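Long-range contacts in putative decarboxylase involved in desferrioxamine biosynthesis (Erwinia amylovora, PDB 5O5C), which probably decarboxylates lysine, with pyridoxal 5'-phosphate as cofactor, in the pathway that makes the siderophore desferrioxamine: residues S154-P159 and A340-D345; P422-L427 and Q435-V440. One frame throughout, in Å; residues are numbered along the deposited sequence.

Contacts 1 and 2 follow one another along the chain, contact 1 closing before contact 2 opens, and their centres lie 38 Å apart, with the nearest atoms about 23 Å from each other. They share no sheet. Contact 1 sets the end of helix 140-156 on strand 339-343 of the seven-stranded mixed sheet at the core of the cofactor-binding domain; contact 2 is the hairpin 424-426/434-439 in the four-stranded antiparallel sheet nearer the C-terminus. The side chains of Phe342 in the first and Ile436 in the second are each about 12 Å from a bound pyridoxal 5'-phosphate, so neither contact belongs to the first shell of the cofactor.

Contact 1: residues S154-P159 and A340-D345; sequences SRIGLP and AFFVRD
Helix 140-156 packs against the large mixed sheet of the pyridoxal-phosphate domain; Ile156 at the end of the helix, and Leu158 and Pro159 in the loop after it, meet the end of strand 339-343 and Arg344 just past it. The join is made by side-chain packing. CD1 of Ile156 comes over one face of the Phe342 ring, displaced toward the rim, and lies 4.1 Å from CG of Phe342. The phenylalanine reaches the helix because its CG stands anti to the carbonyl carbon (chi1 -63°); farther along, its side chain also touches Ile149, Thr152 and Leu153. Gly157, with positive phi, is the first residue to leave the helical conformation; beyond it, CD1 of Leu158 lies 4.3 Å from CB of Phe342. The same methyl sits 4.1 Å from the carbonyl O of Val343.

At the outer end, Pro159 and Arg344 cross at about a right angle. The arginine, extended from CG to NE, runs past the proline ring: its CG is 3.7 Å from CD of Pro159, and its NE is 3.7 Å from CG of Pro159. CD of Pro159 lies over one face of the guanidinium, offset toward its rim. NH1 of Arg344 also makes weak hydrogen bonds to the carbonyl oxygens of Glu319 and Ala321. Helices layered on a mostly parallel sheet in this way are typical of the large domain of fold-type I pyridoxal-phosphate enzymes.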
loop_
_atom_site.group_PDB
_atom_site.type_symbol
_atom_site.label_atom_id
_atom_site.label_comp_id
_atom_site.label_asym_id
_atom_site.label_seq_id
_atom_site.Cartn_x
_atom_site.Cartn_y
_atom_site.Cartn_z
ATOM N N SER B 154 -11.671 -14.592 -14.236
ATOM C CA SER B 154 -11.828 -15.699 -15.180
ATOM C C SER B 154 -11.099 -16.965 -14.775
ATOM O O SER B 154 -11.586 -18.073 -15.030
ATOM C CB SER B 154 -11.369 -15.282 -16.563
ATOM O OG SER B 154 -11.664 -16.282 -17.499
ATOM N N ARG B 155 -9.949 -16.819 -14.127
ATOM C CA ARG B 155 -9.149 -17.965 -13.743
ATOM C C ARG B 155 -9.631 -18.546 -12.449
ATOM O O ARG B 155 -9.510 -19.757 -12.249
ATOM C CB ARG B 155 -7.714 -17.542 -13.605
ATOM C CG ARG B 155 -7.146 -17.012 -14.905
ATOM C CD ARG B 155 -6.480 -18.128 -15.552
ATOM N NE ARG B 155 -5.923 -17.851 -16.850
ATOM C CZ ARG B 155 -4.922 -18.555 -17.362
ATOM N NH1 ARG B 155 -4.348 -19.527 -16.661
ATOM N NH2 ARG B 155 -4.528 -18.322 -18.591
ATOM N N ILE B 156 -10.159 -17.696 -11.559
ATOM C CA ILE B 156 -10.740 -18.188 -10.306
ATOM C C ILE B 156 -12.032 -18.947 -10.587
ATOM O O ILE B 156 -12.346 -19.934 -9.890
ATOM C CB ILE B 156 -11.045 -17.047 -9.333
ATOM C CG1 ILE B 156 -9.766 -16.487 -8.739
ATOM C CG2 ILE B 156 -11.967 -17.466 -8.191
ATOM C CD1 ILE B 156 -9.940 -15.055 -8.228
ATOM N N GLY B 157 -12.784 -18.446 -11.575
ATOM C CA GLY B 157 -14.077 -19.019 -11.936
ATOM C C GLY B 157 -15.262 -18.403 -11.214
ATOM O O GLY B 157 -16.348 -18.964 -11.211
ATOM N N LEU B 158 -15.071 -17.250 -10.591
ATOM C CA LEU B 158 -16.204 -16.550 -9.973
ATOM C C LEU B 158 -17.302 -16.173 -11.010
ATOM O O LEU B 158 -17.014 -15.918 -12.172
ATOM C CB LEU B 158 -15.708 -15.326 -9.194
ATOM C CG LEU B 158 -14.855 -15.697 -7.964
ATOM C CD1 LEU B 158 -14.300 -14.490 -7.233
ATOM C CD2 LEU B 158 -15.555 -16.619 -6.981
ATOM N N PRO B 159 -18.570 -16.122 -10.584
ATOM C CA PRO B 159 -19.627 -15.914 -11.579
ATOM C C PRO B 159 -19.684 -14.483 -12.127
ATOM O O PRO B 159 -18.909 -13.580 -11.689
ATOM C CB PRO B 159 -20.901 -16.254 -10.793
ATOM C CG PRO B 159 -20.587 -15.845 -9.393
ATOM C CD PRO B 159 -19.087 -15.984 -9.208
ATOM N N ALA B 340 -4.206 -8.226 -4.913
ATOM C CA ALA B 340 -5.583 -7.885 -5.189
ATOM C C ALA B 340 -6.570 -8.706 -4.402
ATOM O O ALA B 340 -6.252 -9.830 -3.934
ATOM C CB ALA B 340 -5.865 -8.031 -6.684
ATOM N N PHE B 341 -7.757 -8.100 -4.254
ATOM C CA PHE B 341 -8.902 -8.638 -3.495
ATOM C C PHE B 341 -10.109 -8.815 -4.419
ATOM O O PHE B 341 -10.443 -7.913 -5.167
ATOM C CB PHE B 341 -9.253 -7.660 -2.394
ATOM C CG PHE B 341 -10.462 -8.033 -1.643
ATOM C CD1 PHE B 341 -10.450 -9.131 -0.839
ATOM C CD2 PHE B 341 -11.649 -7.333 -1.810
ATOM C CE1 PHE B 341 -11.573 -9.544 -0.178
ATOM C CE2 PHE B 341 -12.782 -7.713 -1.113
ATOM C CZ PHE B 341 -12.748 -8.843 -0.319
ATOM N N PHE B 342 -10.776 -9.962 -4.348
ATOM C CA PHE B 342 -11.865 -10.294 -5.231
ATOM C C PHE B 342 -13.122 -10.628 -4.468
ATOM O O PHE B 342 -13.035 -11.315 -3.476
ATOM C CB PHE B 342 -11.492 -11.458 -6.108
ATOM C CG PHE B 342 -10.362 -11.151 -7.005
ATOM C CD1 PHE B 342 -9.073 -11.275 -6.554
ATOM C CD2 PHE B 342 -10.588 -10.637 -8.266
ATOM C CE1 PHE B 342 -8.032 -10.937 -7.339
ATOM C CE2 PHE B 342 -9.534 -10.265 -9.052
ATOM C CZ PHE B 342 -8.254 -10.409 -8.594
ATOM N N VAL B 343 -14.274 -10.173 -4.986
ATOM C CA VAL B 343 -15.600 -10.524 -4.450
ATOM C C VAL B 343 -16.518 -11.281 -5.458
ATOM O O VAL B 343 -16.455 -11.062 -6.647
ATOM C CB VAL B 343 -16.337 -9.305 -3.943
ATOM C CG1 VAL B 343 -15.681 -8.787 -2.667
ATOM C CG2 VAL B 343 -16.457 -8.209 -4.995
ATOM N N ARG B 344 -17.371 -12.155 -4.955
ATOM C CA ARG B 344 -18.302 -12.888 -5.790
ATOM C C ARG B 344 -19.368 -11.908 -6.350
ATOM O O ARG B 344 -19.718 -11.991 -7.496
ATOM C CB ARG B 344 -18.965 -13.973 -4.955
ATOM C CG ARG B 344 -19.871 -14.884 -5.715
ATOM C CD ARG B 344 -20.420 -16.034 -4.870
ATOM N NE ARG B 344 -20.890 -16.990 -5.837
ATOM C CZ ARG B 344 -20.381 -18.181 -6.098
ATOM N NH1 ARG B 344 -19.336 -18.624 -5.446
ATOM N NH2 ARG B 344 -20.895 -18.930 -7.051
ATOM N N ASP B 345 -19.804 -10.976 -5.508
ATOM C CA ASP B 345 -20.861 -10.023 -5.770
ATOM C C ASP B 345 -20.424 -8.593 -5.476
ATOM O O ASP B 345 -20.305 -8.187 -4.323
ATOM C CB ASP B 345 -22.084 -10.364 -4.926
ATOM C CG ASP B 345 -23.275 -9.407 -5.196
ATOM O OD1 ASP B 345 -23.353 -8.826 -6.308
ATOM O OD2 ASP B 345 -24.092 -9.215 -4.265
#

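Contact 2: residues P422-L427 and Q435-V440; sequences PAIEVL and QIFRYV
Glu425 and Arg438 face each other as a hydrogen-bonded antiparallel pair, their side chains running side by side in the same direction. From CB, which lies 3.8 Å from CG2 of Val440, the glutamate chain runs extended alongside the arginine. Its CD comes within 3.9 Å of NE of Arg438, and OE1 meets the guanidinium at its edge, in plane, in a salt bridge 3.3 Å from NE of Arg438. That bond is weak, as is the companion from NH2 to the same oxygen, and the carboxylate is turned 81° from the guanidinium plane. OE1 also lies 3.2 Å from CG2 of Val440, while OE2 and the hydroxyl OH of Tyr479 share a weak hydrogen bond.

Beneath this pair runs the ladder of a beta hairpin at the edge of a four-stranded antiparallel sheet. Arg438 N binds Glu425 O at 2.8 Å, Glu425 N returns the bond to Arg438 O, Val440 N bonds to Ala423 O and Leu427 N to Ile436 O.

On the opposite face, which packs against helix 491-510, CG2 of Ile424 approaches CD2 of Phe437 at 3.8 Å, and CD1 of Ile424 comes to the edge of the Tyr439 ring. Near the loop end, Gln435 bends at chi2 (61°), bringing NE2 to 3.6 Å from CB of Val426, where it is hydrogen-bonded to His428 O.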
loop_
_atom_site.group_PDB
_atom_site.type_symbol
_atom_site.label_atom_id
_atom_site.label_comp_id
_atom_site.label_asym_id
_atom_site.label_seq_id
_atom_site.Cartn_x
_atom_site.Cartn_y
_atom_site.Cartn_z
ATOM N N PRO B 422 18.559 -39.539 7.448
ATOM C CA PRO B 422 18.178 -40.111 8.791
ATOM C C PRO B 422 18.147 -39.098 9.924
ATOM O O PRO B 422 17.361 -39.238 10.888
ATOM C CB PRO B 422 19.299 -41.131 9.081
ATOM C CG PRO B 422 19.956 -41.384 7.755
ATOM C CD PRO B 422 19.856 -40.085 7.014
ATOM N N ALA B 423 19.024 -38.098 9.829
ATOM C CA ALA B 423 19.026 -36.963 10.757
ATOM C C ALA B 423 17.929 -35.895 10.517
ATOM O O ALA B 423 17.663 -35.096 11.404
ATOM C CB ALA B 423 20.408 -36.311 10.767
ATOM N N ILE B 424 17.291 -35.878 9.353
ATOM C CA ILE B 424 16.190 -34.924 9.078
ATOM C C ILE B 424 14.828 -35.540 9.268
ATOM O O ILE B 424 14.515 -36.549 8.675
ATOM C CB ILE B 424 16.245 -34.356 7.652
ATOM C CG1 ILE B 424 17.596 -33.683 7.391
ATOM C CG2 ILE B 424 15.059 -33.387 7.386
ATOM C CD1 ILE B 424 17.847 -32.431 8.174
ATOM N N GLU B 425 14.039 -34.918 10.132
ATOM C CA GLU B 425 12.626 -35.231 10.297
ATOM C C GLU B 425 11.738 -34.256 9.470
ATOM O O GLU B 425 11.765 -33.049 9.732
ATOM C CB GLU B 425 12.291 -35.084 11.759
ATOM C CG GLU B 425 10.906 -35.560 12.112
ATOM C CD GLU B 425 10.469 -34.994 13.428
ATOM O OE1 GLU B 425 11.257 -35.100 14.397
ATOM O OE2 GLU B 425 9.365 -34.416 13.477
ATOM N N VAL B 426 10.953 -34.794 8.533
ATOM C CA VAL B 426 10.022 -34.009 7.678
ATOM C C VAL B 426 8.597 -34.284 8.131
ATOM O O VAL B 426 8.324 -35.364 8.597
ATOM C CB VAL B 426 10.173 -34.310 6.172
ATOM C CG1 VAL B 426 11.577 -34.061 5.701
ATOM C CG2 VAL B 426 9.780 -35.729 5.821
ATOM N N LEU B 427 7.715 -33.290 8.047
ATOM C CA LEU B 427 6.350 -33.396 8.586
ATOM C C LEU B 427 5.311 -33.655 7.505
ATOM O O LEU B 427 4.207 -34.088 7.787
ATOM C CB LEU B 427 5.958 -32.113 9.333
ATOM C CG LEU B 427 6.665 -31.773 10.642
ATOM C CD1 LEU B 427 6.124 -30.488 11.205
ATOM C CD2 LEU B 427 6.464 -32.879 11.669
ATOM N N GLN B 435 8.454 -26.771 2.600
ATOM C CA GLN B 435 8.745 -27.995 3.343
ATOM C C GLN B 435 9.130 -27.645 4.789
ATOM O O GLN B 435 10.069 -26.910 4.997
ATOM C CB GLN B 435 9.876 -28.743 2.618
ATOM C CG GLN B 435 10.210 -30.126 3.158
ATOM C CD GLN B 435 9.078 -31.141 3.115
ATOM O OE1 GLN B 435 8.594 -31.432 2.066
ATOM N NE2 GLN B 435 8.682 -31.688 4.267
ATOM N N ILE B 436 8.383 -28.158 5.777
ATOM C CA ILE B 436 8.666 -27.972 7.169
ATOM C C ILE B 436 9.380 -29.224 7.708
ATOM O O ILE B 436 8.871 -30.344 7.610
ATOM C CB ILE B 436 7.372 -27.672 7.991
ATOM C CG1 ILE B 436 6.693 -26.382 7.516
ATOM C CG2 ILE B 436 7.691 -27.526 9.472
ATOM C CD1 ILE B 436 7.599 -25.168 7.456
ATOM N N PHE B 437 10.557 -29.014 8.287
ATOM C CA PHE B 437 11.365 -30.096 8.756
ATOM C C PHE B 437 12.223 -29.644 9.928
ATOM O O PHE B 437 12.301 -28.443 10.205
ATOM C CB PHE B 437 12.252 -30.596 7.608
ATOM C CG PHE B 437 13.243 -29.587 7.097
ATOM C CD1 PHE B 437 12.871 -28.626 6.149
ATOM C CD2 PHE B 437 14.579 -29.630 7.520
ATOM C CE1 PHE B 437 13.801 -27.717 5.666
ATOM C CE2 PHE B 437 15.507 -28.716 7.048
ATOM C CZ PHE B 437 15.119 -27.748 6.123
ATOM N N ARG B 438 12.847 -30.602 10.615
ATOM C CA ARG B 438 13.850 -30.273 11.619
ATOM C C ARG B 438 14.966 -31.292 11.736
ATOM O O ARG B 438 14.837 -32.448 11.357
ATOM C CB ARG B 438 13.258 -30.005 12.990
ATOM C CG ARG B 438 12.585 -31.175 13.650
ATOM C CD ARG B 438 12.158 -30.871 15.082
ATOM N NE ARG B 438 11.673 -32.087 15.696
ATOM C CZ ARG B 438 11.070 -32.205 16.871
ATOM N NH1 ARG B 438 10.838 -31.162 17.646
ATOM N NH2 ARG B 438 10.689 -33.420 17.262
ATOM N N TYR B 439 16.056 -30.815 12.303
ATOM C CA TYR B 439 17.172 -31.632 12.591
ATOM C C TYR B 439 16.962 -32.312 13.945
ATOM O O TYR B 439 16.884 -31.673 14.964
ATOM C CB TYR B 439 18.435 -30.791 12.548
ATOM C CG TYR B 439 19.690 -31.586 12.776
ATOM C CD1 TYR B 439 20.185 -32.442 11.793
ATOM C CD2 TYR B 439 20.377 -31.493 13.985
ATOM C CE1 TYR B 439 21.321 -33.192 12.010
ATOM C CE2 TYR B 439 21.510 -32.231 14.216
ATOM C CZ TYR B 439 21.984 -33.078 13.211
ATOM O OH TYR B 439 23.124 -33.799 13.435
ATOM N N VAL B 440 16.949 -33.630 13.926
ATOM C CA VAL B 440 16.810 -34.449 15.133
ATOM C C VAL B 440 18.081 -35.283 15.194
ATOM O O VAL B 440 18.250 -36.171 14.412
ATOM C CB VAL B 440 15.488 -35.265 15.059
ATOM C CG1 VAL B 440 15.238 -36.083 16.328
ATOM C CG2 VAL B 440 14.315 -34.324 14.887
#